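Local atomic coordinates of 2,3-dehydroadipyl-CoA hydratase (Escherichia coli, PDB entry 4FZW), a protein that catalyses the reversible hydration of 2,3-dehydroadipyl-CoA to 3-hydroxyadipyl-CoA, an enoyl-CoA hydratase step in phenylacetate degradation. Residues B[13-18]-B[193-198]; B[37-42]-B[88-93]; B[43-48]-B[92-97]; B[101-106]-B[184-189]; B[120-125]-B[166-171]. All blocks are in the same frame, centred on the assembly; numbering follows the deposited sequence.

Contact 1 of 5, residues B[13-18]-B[193-198]; sequences QRVLLL and LASKMA
Val15 forks against one side of the helical segment 193-198, and both its methyls bear on Ala194. CG1 meets the methyl CB of Ala194 at 3.5 Å, and CG2 lies 3.7 Å from the same CB. CG2 also extends the contact along the helix: it approaches Ala198 CB at 3.8 Å and sits at the same distance from the backbone N of Ser195. CG1 lies trans to the backbone N (chi1 -177°), which leaves CG2 beside that N. Only small groups face the fork, so the strand can draw close, with Val15 and Ala194 CA atoms 6.4 Å apart.

Arg14 runs alongside Ala198. Its CB is 4.1 Å from Ala198 CB, and the carbonyl O of Ala198 lies near the guanidinium plane, at its edge. One water receives a weak bond from Arg14 NE (3.3 Å) and donates to Ala198 O (3.0 Å). The stronger partners of Arg14 are Ser51 OG at NE and Thr48 O at NH2.

In the fold, strand 15-20 lies between strands 7-12 and 52-56. Helix 186-197 packs on this sheet, with Ala194 also touching Val52 and Ile99, while Leu16 and Leu18 touch helix 31-46.

Contact 2 of 5, residues B[37-42]-B[88-93]; sequences LVNELE and WARLQA
Arg90 and Glu42 form a two-point, side-on salt bridge between helices 84-92 and 31-46. Arg90 NH2 donates to Glu42 OE1 at 3.0 Å and NE to OE2 at 2.9 Å; both bonds are close to linear and meet the syn sides of the carboxylate. The oxygens lie almost in the guanidinium plane, and the two flat groups are only 18° apart, so the pairing is nearly coplanar.

Beside this bridge lies an apolar patch. Leu91 CD2 reaches Val38 CG2 at 3.5 Å, Leu37 CD2 at 3.7 Å and Leu41 CD1 at 3.9 Å. The other methyl of Val38, CG1, approaches Arg90 NE at 3.6 Å, so one valine serves both the apolar and the charged part.

Several features position these groups. Arg90 bends at its third torsion (chi3 76°), swinging the guanidinium across the outstretched Glu42. A water links Glu42 OE2 to the carbonyl O of Arg90, although its distance to OE2 is implausibly short and its placement doubtful. Leu91 CD1 lies over one face of the Trp88 ring, offset toward its rim, and Leu91 also touches Leu116 of helix 109-116. The segment axes approach to 9.3 Å, crossing at 26° and running in roughly the same direction.

An alanine in place of Arg90 would probably leave the Glu42 carboxylate without its charged mate and free to turn, and bare CG1 of Val38. With both oxygens gripped in a partly exposed setting, the geometry is consistent with an ionised Glu42 whose rotation is fixed by the guanidinium.

Contact 3 of 5, residues B[43-48]-B[92-97]; sequences AAATDT and QAFNKP
The C-terminal part of helix 31-46 is met, at Ala44 and Ala45, by Phe94, Asn95 and Lys96 of the loop that connects helix 84-92 with strand 98-102. Lys96 makes the polar link. Its chain is extended beyond CG and carries the ammonium to the carbonyl O of Ala44, where NZ donates a bond of 2.8 Å lying nearly in line with the C=O (163°). Lys96 CE passes 3.3 Å from Ala45 O, and a water accepts from NZ at 3.0 Å while donating to Ala45 O at the same length. NZ also bonds to Ile50 O.

Ala44 O takes a weak backbone bond from Asp47 N; Lys96, from the loop after helix 84-92, adds a second donor where the helix dipole would be expected to favour a positive charge. The loop itself leads into strand 98-102 of the crotonase-fold sheet, and just before that strand Pro97 shares a backbone hydrogen bond with Cys53 of strand 52-56.

Phe94 supplies the apolar part: its CE1 lies 4.1 Å from Ala44 CB, and Ala45 N lies at the ring edge, 3.9 Å from CE1. Asn95 OD1 lies 3.7 Å from Ala45 CB. Lys209 donates to the carbonyl O of both Phe94 and Lys96.

Contact 4 of 5, residues B[101-106]-B[184-189]; sequences AVNGYA and DLTLEY
The end of strand 98-102 comes up to the first turn of helix 186-197, with the CA atoms of Ala101 and Leu187 5.6 Å apart as the closest backbone pair. Two side chains converge there from opposite directions, Asn103 from the chain just past the strand and Thr186 from the start of the helix. The hydroxyl OG1 of Thr186 donates to the amide oxygen OD1 of Asn103 at 2.8 Å. Its approach is well off the carbonyl direction (112°), so the hydroxyl sits to one side of the C=O and is tilted 29° out of its plane.

In Thr186 the branches separate two tasks: OG1 lies beside the backbone N and faces the amide, while CG2, trans to that N, comes within 3.7 Å of Val102 O. The Asn103 nitrogen ND2 lies 3.5 Å from Thr186 CB. A looser apolar pair completes the contact, Ala101 CB to Leu187 CD1 at 4.3 Å.

Ser183 O takes a weak bond from Asn103 ND2, linking it to the turn preceding the helix. Ala101 O accepts from Thr56 OG1.

Both Asn103 and Thr186 are buried, so their polar ends need partners within the protein. Asn103 OD1 is the strong partner of the hydroxyl, near which Ser183 O and Pro182 O are weaker acceptors. The amide is addressed at both its oxygen and, weakly, its nitrogen, which would probably favour this orientation.

Contact 5 of 5, residues B[120-125]-B[166-171]; sequences VVAGEN and ITAQQA
The carboxamide of Gln169 presents its NE2 edge to the backbone carbonyl of Glu124: the accepting O lies near the amide plane, and NE2 arrives in the carbonyl plane, on a lone pair. The bond measures 2.9 Å and is fairly straight at 162°. The other flat group, the Glu124 carboxylate, does not stack on the amide; its plane is turned 53° away, and its CD and OE2 both stay 4.1 Å from Gln169 NE2. The amide instead reaches across the base of the Glu124 side chain, near CG. A bend in the glutamine at its second torsion (chi2 71°) folds the amide back toward the strand end.

Beside this bond Ala168 packs between helix and strand. Its CB faces the Ala122 methyl at 4.2 Å, with Gly123 O as another neighbour, and lies 3.8 Å from Glu124 O, so that oxygen borders both amide and methyl. An alanine at Gln169 would probably leave Glu124 O without this donor and loosen the hold on the turn after the strand.

At the helix start Gln170 N donates to Thr167 OG1 at 3.2 Å, and Thr167 N donates to Gln170 OE1 at 2.7 Å. This reciprocal pair is a capping box, with Thr167 as N-cap of helix 168-173, and the contact joins that capped end to the C-terminal end of strand 119-123 in the crotonase fold.

The contacts fall into two groups on the crotonase-fold framework. Contacts 2 and 3 adjoin on helix 31-46, centres about 8 Å apart, and share Gln92 and Ala93; contact 1 lies about 12 Å from contact 3 between centres and touches it where Leu16 CD2 meets Ala44 CB at 3.7 Å. Contacts 4 and 5, about 9 Å apart between centres, are joined through neighbouring strands, with Val102 O 2.8 Å from Gly123 N. Contact 1 spans toward this second group, since it uses helix 186-197 as contact 4 does, and Leu17 CD1 meets Leu187 CD1 at 4.0 Å. Contacts 2 and 5 are about 25 Å apart between centres. A glycerol, probably from the crystallisation liquor, is hydrogen-bonded to Trp88 NE1 of contact 2.

Contact 1 of 5, residues B[13-18]-B[193-198]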
# COMPACT_ATOMS: atom_id res chain seq x y z
N GLN B 13 37.96 -13.95 4.57
CA GLN B 13 37.77 -12.84 5.50
C GLN B 13 36.34 -12.75 6.02
O GLN B 13 35.82 -13.69 6.63
CB GLN B 13 38.17 -11.52 4.83
CG GLN B 13 39.65 -11.41 4.51
CD GLN B 13 40.53 -11.52 5.73
OE1 GLN B 13 40.20 -10.97 6.79
NE2 GLN B 13 41.65 -12.22 5.60
N ARG B 14 35.71 -11.60 5.79
CA ARG B 14 34.35 -11.37 6.23
C ARG B 14 33.36 -11.66 5.11
O ARG B 14 32.19 -11.27 5.18
CB ARG B 14 34.22 -9.92 6.68
CG ARG B 14 35.46 -9.43 7.43
CD ARG B 14 35.20 -8.12 8.12
NE ARG B 14 33.86 -8.14 8.71
CZ ARG B 14 33.58 -8.63 9.92
NH1 ARG B 14 34.55 -9.12 10.68
NH2 ARG B 14 32.33 -8.61 10.36
N VAL B 15 33.82 -12.33 4.06
CA VAL B 15 32.93 -12.76 2.99
C VAL B 15 32.79 -14.27 2.99
O VAL B 15 33.78 -14.99 3.01
CB VAL B 15 33.39 -12.28 1.58
CG1 VAL B 15 32.38 -12.70 0.55
CG2 VAL B 15 33.54 -10.76 1.56
N LEU B 16 31.54 -14.73 2.99
CA LEU B 16 31.24 -16.15 2.96
C LEU B 16 30.85 -16.56 1.54
O LEU B 16 30.15 -15.83 0.83
CB LEU B 16 30.11 -16.46 3.96
CG LEU B 16 29.63 -17.91 4.06
CD1 LEU B 16 30.69 -18.80 4.70
CD2 LEU B 16 28.31 -17.96 4.84
N LEU B 17 31.33 -17.72 1.11
CA LEU B 17 31.03 -18.23 -0.22
C LEU B 17 30.31 -19.57 -0.19
O LEU B 17 30.77 -20.55 0.41
CB LEU B 17 32.30 -18.35 -1.06
CG LEU B 17 32.13 -18.78 -2.53
CD1 LEU B 17 31.20 -17.82 -3.31
CD2 LEU B 17 33.48 -18.90 -3.24
N LEU B 18 29.16 -19.60 -0.86
CA LEU B 18 28.35 -20.80 -0.95
C LEU B 18 28.27 -21.21 -2.41
O LEU B 18 27.70 -20.48 -3.24
CB LEU B 18 26.96 -20.56 -0.36
CG LEU B 18 26.97 -20.06 1.09
CD1 LEU B 18 25.58 -19.72 1.58
CD2 LEU B 18 27.65 -21.08 2.03
N LEU B 193 33.85 -7.55 -5.22
CA LEU B 193 32.69 -6.72 -4.89
C LEU B 193 32.22 -6.91 -3.44
O LEU B 193 31.87 -5.94 -2.76
CB LEU B 193 31.55 -7.06 -5.82
CG LEU B 193 30.29 -6.21 -5.68
CD1 LEU B 193 30.56 -4.78 -6.09
CD2 LEU B 193 29.19 -6.82 -6.53
N ALA B 194 32.21 -8.15 -2.96
CA ALA B 194 31.79 -8.42 -1.58
C ALA B 194 32.87 -7.94 -0.64
O ALA B 194 32.57 -7.50 0.45
CB ALA B 194 31.53 -9.89 -1.37
N SER B 195 34.13 -8.03 -1.06
CA SER B 195 35.24 -7.62 -0.21
C SER B 195 35.22 -6.13 0.00
O SER B 195 35.52 -5.64 1.09
CB SER B 195 36.57 -8.06 -0.81
OG SER B 195 36.66 -9.47 -0.71
N LYS B 196 34.86 -5.41 -1.05
CA LYS B 196 34.67 -3.97 -0.98
C LYS B 196 33.48 -3.62 -0.07
O LYS B 196 33.56 -2.70 0.75
CB LYS B 196 34.46 -3.41 -2.39
CG LYS B 196 33.85 -2.03 -2.40
CD LYS B 196 34.64 -1.09 -3.27
CE LYS B 196 34.54 -1.48 -4.72
NZ LYS B 196 35.27 -0.52 -5.59
N MET B 197 32.39 -4.36 -0.19
CA MET B 197 31.27 -4.10 0.71
C MET B 197 31.66 -4.42 2.16
O MET B 197 31.57 -3.55 3.03
CB MET B 197 29.99 -4.80 0.25
CG MET B 197 29.48 -4.25 -1.08
SD MET B 197 28.05 -5.16 -1.65
CE MET B 197 28.19 -6.56 -0.54
N ALA B 198 32.17 -5.63 2.39
CA ALA B 198 32.65 -6.10 3.70
C ALA B 198 33.67 -5.17 4.39
O ALA B 198 34.08 -5.40 5.52
CB ALA B 198 33.26 -7.49 3.55
O HOH W 1 32.23 -5.35 7.84

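Contact 2 of 5, residues B[37-42]-B[88-93]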
# COMPACT_ATOMS: atom_id res chain seq x y z
N LEU B 37 21.20 -24.41 2.38
CA LEU B 37 21.38 -22.99 2.09
C LEU B 37 20.76 -22.10 3.17
O LEU B 37 21.40 -21.15 3.65
CB LEU B 37 20.76 -22.65 0.73
CG LEU B 37 21.00 -21.27 0.12
CD1 LEU B 37 22.45 -21.12 -0.24
CD2 LEU B 37 20.11 -21.06 -1.09
N VAL B 38 19.53 -22.40 3.57
CA VAL B 38 18.89 -21.66 4.65
C VAL B 38 19.70 -21.74 5.94
O VAL B 38 19.82 -20.75 6.67
CB VAL B 38 17.44 -22.16 4.93
CG1 VAL B 38 16.95 -21.68 6.29
CG2 VAL B 38 16.50 -21.73 3.82
N ASN B 39 20.24 -22.91 6.26
CA ASN B 39 20.94 -23.04 7.54
C ASN B 39 22.24 -22.29 7.53
O ASN B 39 22.61 -21.67 8.53
CB ASN B 39 21.14 -24.51 7.96
CG ASN B 39 19.82 -25.22 8.25
OD1 ASN B 39 18.86 -24.59 8.67
ND2 ASN B 39 19.78 -26.52 8.01
N GLU B 40 22.92 -22.33 6.38
CA GLU B 40 24.18 -21.61 6.19
C GLU B 40 24.00 -20.09 6.39
O GLU B 40 24.71 -19.47 7.18
CB GLU B 40 24.75 -21.89 4.79
CG GLU B 40 25.22 -23.32 4.52
CD GLU B 40 26.35 -23.75 5.43
OE1 GLU B 40 26.97 -22.90 6.11
OE2 GLU B 40 26.60 -24.97 5.47
N LEU B 41 23.04 -19.51 5.67
CA LEU B 41 22.77 -18.08 5.78
C LEU B 41 22.24 -17.66 7.15
O LEU B 41 22.60 -16.59 7.65
CB LEU B 41 21.76 -17.64 4.72
CG LEU B 41 22.20 -17.76 3.27
CD1 LEU B 41 21.03 -17.38 2.38
CD2 LEU B 41 23.45 -16.90 3.00
N GLU B 42 21.38 -18.48 7.75
CA GLU B 42 20.95 -18.18 9.11
C GLU B 42 22.15 -18.19 10.06
O GLU B 42 22.38 -17.22 10.78
CB GLU B 42 19.76 -19.05 9.55
CG GLU B 42 18.46 -18.61 8.83
CD GLU B 42 17.21 -19.40 9.19
OE1 GLU B 42 17.32 -20.46 9.86
OE2 GLU B 42 16.12 -18.96 8.78
N TRP B 88 12.16 -20.29 1.38
CA TRP B 88 12.33 -19.09 0.56
C TRP B 88 12.22 -17.80 1.38
O TRP B 88 13.03 -16.89 1.20
CB TRP B 88 11.34 -19.10 -0.63
CG TRP B 88 11.72 -20.11 -1.70
CD1 TRP B 88 11.25 -21.38 -1.84
CD2 TRP B 88 12.67 -19.91 -2.77
NE1 TRP B 88 11.84 -21.99 -2.92
CE2 TRP B 88 12.72 -21.11 -3.51
CE3 TRP B 88 13.49 -18.84 -3.17
CZ2 TRP B 88 13.55 -21.28 -4.63
CZ3 TRP B 88 14.31 -19.00 -4.28
CH2 TRP B 88 14.33 -20.21 -5.00
N ALA B 89 11.25 -17.72 2.30
CA ALA B 89 11.10 -16.50 3.12
C ALA B 89 12.22 -16.40 4.14
O ALA B 89 12.60 -15.30 4.53
CB ALA B 89 9.74 -16.43 3.82
N ARG B 90 12.75 -17.53 4.57
CA ARG B 90 13.89 -17.48 5.48
C ARG B 90 15.16 -17.04 4.74
O ARG B 90 15.99 -16.35 5.33
CB ARG B 90 14.11 -18.81 6.22
CG ARG B 90 13.10 -19.04 7.33
CD ARG B 90 12.95 -20.51 7.65
NE ARG B 90 14.09 -21.00 8.42
CZ ARG B 90 14.12 -22.19 9.00
NH1 ARG B 90 13.07 -23.00 8.90
NH2 ARG B 90 15.20 -22.56 9.68
N LEU B 91 15.30 -17.42 3.47
CA LEU B 91 16.42 -16.95 2.63
C LEU B 91 16.40 -15.43 2.50
O LEU B 91 17.42 -14.77 2.70
CB LEU B 91 16.39 -17.55 1.21
CG LEU B 91 16.55 -19.04 0.97
CD1 LEU B 91 16.42 -19.32 -0.52
CD2 LEU B 91 17.88 -19.54 1.50
N GLN B 92 15.23 -14.91 2.15
CA GLN B 92 15.02 -13.48 1.98
C GLN B 92 15.19 -12.68 3.26
O GLN B 92 15.40 -11.48 3.21
CB GLN B 92 13.62 -13.22 1.42
CG GLN B 92 13.11 -11.83 1.75
CD GLN B 92 11.82 -11.52 1.06
OE1 GLN B 92 11.81 -10.93 -0.04
NE2 GLN B 92 10.69 -11.89 1.70
N ALA B 93 15.09 -13.34 4.41
CA ALA B 93 15.19 -12.65 5.68
C ALA B 93 16.65 -12.51 6.10
O ALA B 93 16.97 -11.83 7.08
CB ALA B 93 14.37 -13.38 6.75
O HOH W 2 16.23 -16.52 8.41

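Contact 3 of 5, residues B[43-48]-B[92-97]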
# COMPACT_ATOMS: atom_id res chain seq x y z
N ALA B 43 22.97 -19.24 9.99
CA ALA B 43 24.19 -19.28 10.81
C ALA B 43 25.08 -18.06 10.57
O ALA B 43 25.59 -17.47 11.52
CB ALA B 43 24.96 -20.57 10.60
N ALA B 44 25.24 -17.67 9.31
CA ALA B 44 25.98 -16.46 8.94
C ALA B 44 25.34 -15.15 9.43
O ALA B 44 26.03 -14.17 9.71
CB ALA B 44 26.16 -16.41 7.42
N ALA B 45 24.01 -15.14 9.53
CA ALA B 45 23.29 -13.96 9.99
C ALA B 45 23.81 -13.46 11.34
O ALA B 45 23.83 -12.26 11.60
CB ALA B 45 21.80 -14.25 10.07
N THR B 46 24.27 -14.39 12.17
CA THR B 46 24.65 -14.05 13.55
C THR B 46 26.14 -14.17 13.79
O THR B 46 26.63 -13.79 14.84
CB THR B 46 23.88 -14.89 14.60
OG1 THR B 46 24.27 -16.27 14.50
CG2 THR B 46 22.40 -14.80 14.34
N ASP B 47 26.87 -14.69 12.81
CA ASP B 47 28.33 -14.71 12.92
C ASP B 47 28.90 -13.32 12.66
O ASP B 47 28.87 -12.85 11.54
CB ASP B 47 28.93 -15.72 11.94
CG ASP B 47 30.45 -15.74 12.01
OD1 ASP B 47 31.02 -14.85 12.66
OD2 ASP B 47 31.08 -16.64 11.40
N THR B 48 29.42 -12.69 13.71
CA THR B 48 29.88 -11.29 13.63
C THR B 48 31.20 -11.14 12.89
O THR B 48 31.70 -10.02 12.70
CB THR B 48 29.94 -10.59 15.03
OG1 THR B 48 30.89 -11.27 15.88
CG2 THR B 48 28.55 -10.55 15.70
N GLN B 92 15.23 -14.91 2.15
CA GLN B 92 15.02 -13.48 1.98
C GLN B 92 15.19 -12.68 3.26
O GLN B 92 15.40 -11.48 3.21
CB GLN B 92 13.62 -13.22 1.42
CG GLN B 92 13.11 -11.83 1.75
CD GLN B 92 11.82 -11.52 1.06
OE1 GLN B 92 11.81 -10.93 -0.04
NE2 GLN B 92 10.69 -11.89 1.70
N ALA B 93 15.09 -13.34 4.41
CA ALA B 93 15.19 -12.65 5.68
C ALA B 93 16.65 -12.51 6.10
O ALA B 93 16.97 -11.83 7.08
CB ALA B 93 14.37 -13.38 6.75
N PHE B 94 17.54 -13.14 5.35
CA PHE B 94 18.96 -12.96 5.59
C PHE B 94 19.23 -11.46 5.61
O PHE B 94 18.87 -10.75 4.68
CB PHE B 94 19.79 -13.68 4.52
CG PHE B 94 21.28 -13.49 4.67
CD1 PHE B 94 21.97 -14.06 5.72
CD2 PHE B 94 21.99 -12.74 3.75
CE1 PHE B 94 23.35 -13.90 5.86
CE2 PHE B 94 23.38 -12.56 3.89
CZ PHE B 94 24.05 -13.15 4.94
N ASN B 95 19.86 -10.98 6.68
CA ASN B 95 19.93 -9.55 6.94
C ASN B 95 21.21 -8.89 6.41
O ASN B 95 21.36 -7.67 6.50
CB ASN B 95 19.78 -9.30 8.45
CG ASN B 95 20.96 -9.85 9.27
OD1 ASN B 95 21.68 -10.74 8.83
ND2 ASN B 95 21.14 -9.32 10.46
N LYS B 96 22.13 -9.69 5.88
CA LYS B 96 23.39 -9.17 5.33
C LYS B 96 23.42 -9.16 3.80
O LYS B 96 22.67 -9.90 3.16
CB LYS B 96 24.59 -9.93 5.89
CG LYS B 96 24.74 -9.80 7.40
CD LYS B 96 25.87 -10.68 7.92
CE LYS B 96 25.78 -10.79 9.44
NZ LYS B 96 26.94 -11.53 10.04
N PRO B 97 24.27 -8.30 3.22
CA PRO B 97 24.39 -8.24 1.75
C PRO B 97 24.62 -9.61 1.11
O PRO B 97 25.43 -10.41 1.58
CB PRO B 97 25.60 -7.33 1.55
CG PRO B 97 25.47 -6.36 2.72
CD PRO B 97 25.00 -7.21 3.88
O HOH W 3 26.13 -10.84 12.86

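Contact 4 of 5, residues B[101-106]-B[184-189]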
# COMPACT_ATOMS: atom_id res chain seq x y z
N ALA B 101 26.70 -14.62 -7.87
CA ALA B 101 27.63 -14.64 -8.99
C ALA B 101 27.18 -15.72 -9.94
O ALA B 101 27.37 -16.90 -9.67
CB ALA B 101 29.03 -14.94 -8.50
N VAL B 102 26.58 -15.31 -11.05
CA VAL B 102 25.96 -16.27 -11.94
C VAL B 102 26.81 -16.54 -13.19
O VAL B 102 27.14 -15.64 -13.94
CB VAL B 102 24.54 -15.83 -12.35
CG1 VAL B 102 23.81 -16.94 -13.12
CG2 VAL B 102 23.76 -15.40 -11.14
N ASN B 103 27.17 -17.80 -13.36
CA ASN B 103 27.75 -18.29 -14.58
C ASN B 103 26.77 -19.28 -15.16
O ASN B 103 26.19 -20.09 -14.44
CB ASN B 103 29.11 -18.97 -14.35
CG ASN B 103 30.28 -18.02 -14.44
OD1 ASN B 103 30.42 -17.26 -15.41
ND2 ASN B 103 31.15 -18.07 -13.45
N GLY B 104 26.61 -19.24 -16.48
CA GLY B 104 25.76 -20.18 -17.17
C GLY B 104 24.32 -20.08 -16.71
O GLY B 104 23.87 -19.02 -16.28
N TYR B 105 23.61 -21.20 -16.80
CA TYR B 105 22.16 -21.21 -16.63
C TYR B 105 21.68 -20.89 -15.22
O TYR B 105 22.07 -21.52 -14.24
CB TYR B 105 21.59 -22.55 -17.07
CG TYR B 105 21.72 -22.79 -18.54
CD1 TYR B 105 20.90 -22.13 -19.45
CD2 TYR B 105 22.67 -23.67 -19.03
CE1 TYR B 105 21.03 -22.34 -20.81
CE2 TYR B 105 22.80 -23.89 -20.40
CZ TYR B 105 21.99 -23.22 -21.28
OH TYR B 105 22.12 -23.45 -22.61
N ALA B 106 20.83 -19.87 -15.14
CA ALA B 106 20.01 -19.59 -13.97
C ALA B 106 18.55 -19.65 -14.43
O ALA B 106 17.97 -18.64 -14.84
CB ALA B 106 20.35 -18.24 -13.45
N ASP B 184 35.39 -16.70 -16.82
CA ASP B 184 36.47 -17.18 -15.98
C ASP B 184 36.79 -16.17 -14.88
O ASP B 184 37.57 -16.47 -13.98
CB ASP B 184 37.71 -17.50 -16.81
CG ASP B 184 37.44 -18.57 -17.87
OD1 ASP B 184 36.54 -19.41 -17.67
OD2 ASP B 184 38.14 -18.56 -18.91
N LEU B 185 36.15 -15.00 -14.95
CA LEU B 185 36.37 -13.93 -13.97
C LEU B 185 35.17 -13.55 -13.09
O LEU B 185 35.30 -12.80 -12.12
CB LEU B 185 36.88 -12.69 -14.69
CG LEU B 185 38.29 -12.93 -15.20
CD1 LEU B 185 38.66 -11.88 -16.24
CD2 LEU B 185 39.22 -12.95 -14.00
N THR B 186 34.00 -14.07 -13.45
CA THR B 186 32.75 -13.72 -12.82
C THR B 186 32.82 -13.86 -11.31
O THR B 186 32.62 -12.89 -10.59
CB THR B 186 31.61 -14.63 -13.28
OG1 THR B 186 31.69 -14.86 -14.69
CG2 THR B 186 30.24 -13.99 -12.88
N LEU B 187 33.10 -15.08 -10.85
CA LEU B 187 33.17 -15.43 -9.43
C LEU B 187 34.21 -14.57 -8.75
O LEU B 187 33.96 -13.95 -7.72
CB LEU B 187 33.51 -16.92 -9.28
CG LEU B 187 33.70 -17.47 -7.87
CD1 LEU B 187 32.57 -16.92 -6.96
CD2 LEU B 187 33.75 -19.00 -7.88
N GLU B 188 35.40 -14.53 -9.34
CA GLU B 188 36.50 -13.75 -8.79
C GLU B 188 36.13 -12.27 -8.57
O GLU B 188 36.51 -11.65 -7.55
CB GLU B 188 37.74 -13.87 -9.69
CG GLU B 188 38.94 -13.09 -9.15
CD GLU B 188 40.18 -13.19 -10.05
OE1 GLU B 188 40.21 -14.07 -10.95
OE2 GLU B 188 41.12 -12.38 -9.86
N TYR B 189 35.41 -11.70 -9.53
CA TYR B 189 35.07 -10.29 -9.47
C TYR B 189 33.91 -10.06 -8.48
O TYR B 189 33.82 -9.02 -7.83
CB TYR B 189 34.73 -9.77 -10.88
CG TYR B 189 35.95 -9.56 -11.71
CD1 TYR B 189 37.20 -9.85 -11.21
CD2 TYR B 189 35.87 -9.05 -13.01
CE1 TYR B 189 38.35 -9.65 -11.96
CE2 TYR B 189 37.02 -8.84 -13.78
CZ TYR B 189 38.25 -9.15 -13.23
OH TYR B 189 39.41 -8.97 -13.94

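Contact 5 of 5, residues B[120-125]-B[166-171]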
# COMPACT_ATOMS: atom_id res chain seq x y z
N VAL B 120 23.24 -8.91 -8.58
CA VAL B 120 23.71 -9.97 -9.46
C VAL B 120 24.84 -9.52 -10.36
O VAL B 120 24.70 -8.54 -11.10
CB VAL B 120 22.59 -10.55 -10.34
CG1 VAL B 120 23.08 -11.84 -11.02
CG2 VAL B 120 21.32 -10.82 -9.51
N VAL B 121 25.97 -10.23 -10.27
CA VAL B 121 27.07 -10.14 -11.23
C VAL B 121 27.07 -11.40 -12.07
O VAL B 121 27.02 -12.52 -11.53
CB VAL B 121 28.43 -10.02 -10.53
CG1 VAL B 121 28.41 -8.87 -9.57
CG2 VAL B 121 28.76 -11.31 -9.80
N ALA B 122 27.10 -11.24 -13.40
CA ALA B 122 26.91 -12.37 -14.32
C ALA B 122 28.12 -12.63 -15.20
O ALA B 122 28.97 -11.76 -15.40
CB ALA B 122 25.69 -12.13 -15.18
N GLY B 123 28.18 -13.84 -15.76
CA GLY B 123 29.21 -14.23 -16.69
C GLY B 123 28.71 -13.89 -18.09
O GLY B 123 27.48 -13.83 -18.31
N GLU B 124 29.63 -13.69 -19.04
CA GLU B 124 29.22 -13.31 -20.40
C GLU B 124 28.25 -14.32 -20.99
O GLU B 124 27.35 -13.96 -21.76
CB GLU B 124 30.43 -13.15 -21.32
CG GLU B 124 30.04 -12.59 -22.67
CD GLU B 124 31.19 -11.98 -23.40
OE1 GLU B 124 32.34 -12.12 -22.91
OE2 GLU B 124 30.96 -11.36 -24.46
N ASN B 125 28.42 -15.59 -20.63
CA ASN B 125 27.60 -16.66 -21.18
C ASN B 125 26.39 -17.06 -20.34
O ASN B 125 25.73 -18.04 -20.66
CB ASN B 125 28.48 -17.88 -21.44
N ILE B 166 16.91 -14.99 -21.56
CA ILE B 166 17.59 -13.78 -22.00
C ILE B 166 19.08 -13.88 -21.66
O ILE B 166 19.45 -14.49 -20.65
CB ILE B 166 16.96 -12.47 -21.40
CG1 ILE B 166 17.20 -12.36 -19.88
CG2 ILE B 166 15.46 -12.39 -21.70
CD1 ILE B 166 16.77 -11.01 -19.30
N THR B 167 19.94 -13.31 -22.50
CA THR B 167 21.37 -13.39 -22.25
C THR B 167 21.74 -12.50 -21.08
O THR B 167 20.96 -11.64 -20.67
CB THR B 167 22.22 -12.97 -23.47
OG1 THR B 167 21.93 -11.60 -23.79
CG2 THR B 167 21.95 -13.86 -24.68
N ALA B 168 22.94 -12.70 -20.56
CA ALA B 168 23.54 -11.84 -19.56
C ALA B 168 23.53 -10.36 -19.97
O ALA B 168 23.32 -9.49 -19.13
CB ALA B 168 24.98 -12.29 -19.31
N GLN B 169 23.78 -10.10 -21.25
CA GLN B 169 23.85 -8.74 -21.77
C GLN B 169 22.47 -8.07 -21.86
O GLN B 169 22.31 -6.90 -21.50
CB GLN B 169 24.54 -8.69 -23.15
CG GLN B 169 25.99 -9.22 -23.20
CD GLN B 169 26.09 -10.73 -23.04
OE1 GLN B 169 25.12 -11.48 -23.26
NE2 GLN B 169 27.28 -11.19 -22.64
N GLN B 170 21.49 -8.81 -22.35
CA GLN B 170 20.12 -8.35 -22.28
C GLN B 170 19.71 -8.08 -20.82
O GLN B 170 18.99 -7.11 -20.54
CB GLN B 170 19.15 -9.38 -22.89
CG GLN B 170 19.22 -9.53 -24.41
CD GLN B 170 18.49 -10.76 -24.88
OE1 GLN B 170 18.74 -11.86 -24.37
NE2 GLN B 170 17.55 -10.59 -25.81
N ALA B 171 20.20 -8.91 -19.90
CA ALA B 171 19.76 -8.80 -18.51
C ALA B 171 20.41 -7.61 -17.82
O ALA B 171 19.84 -7.06 -16.89
CB ALA B 171 20.01 -10.09 -17.72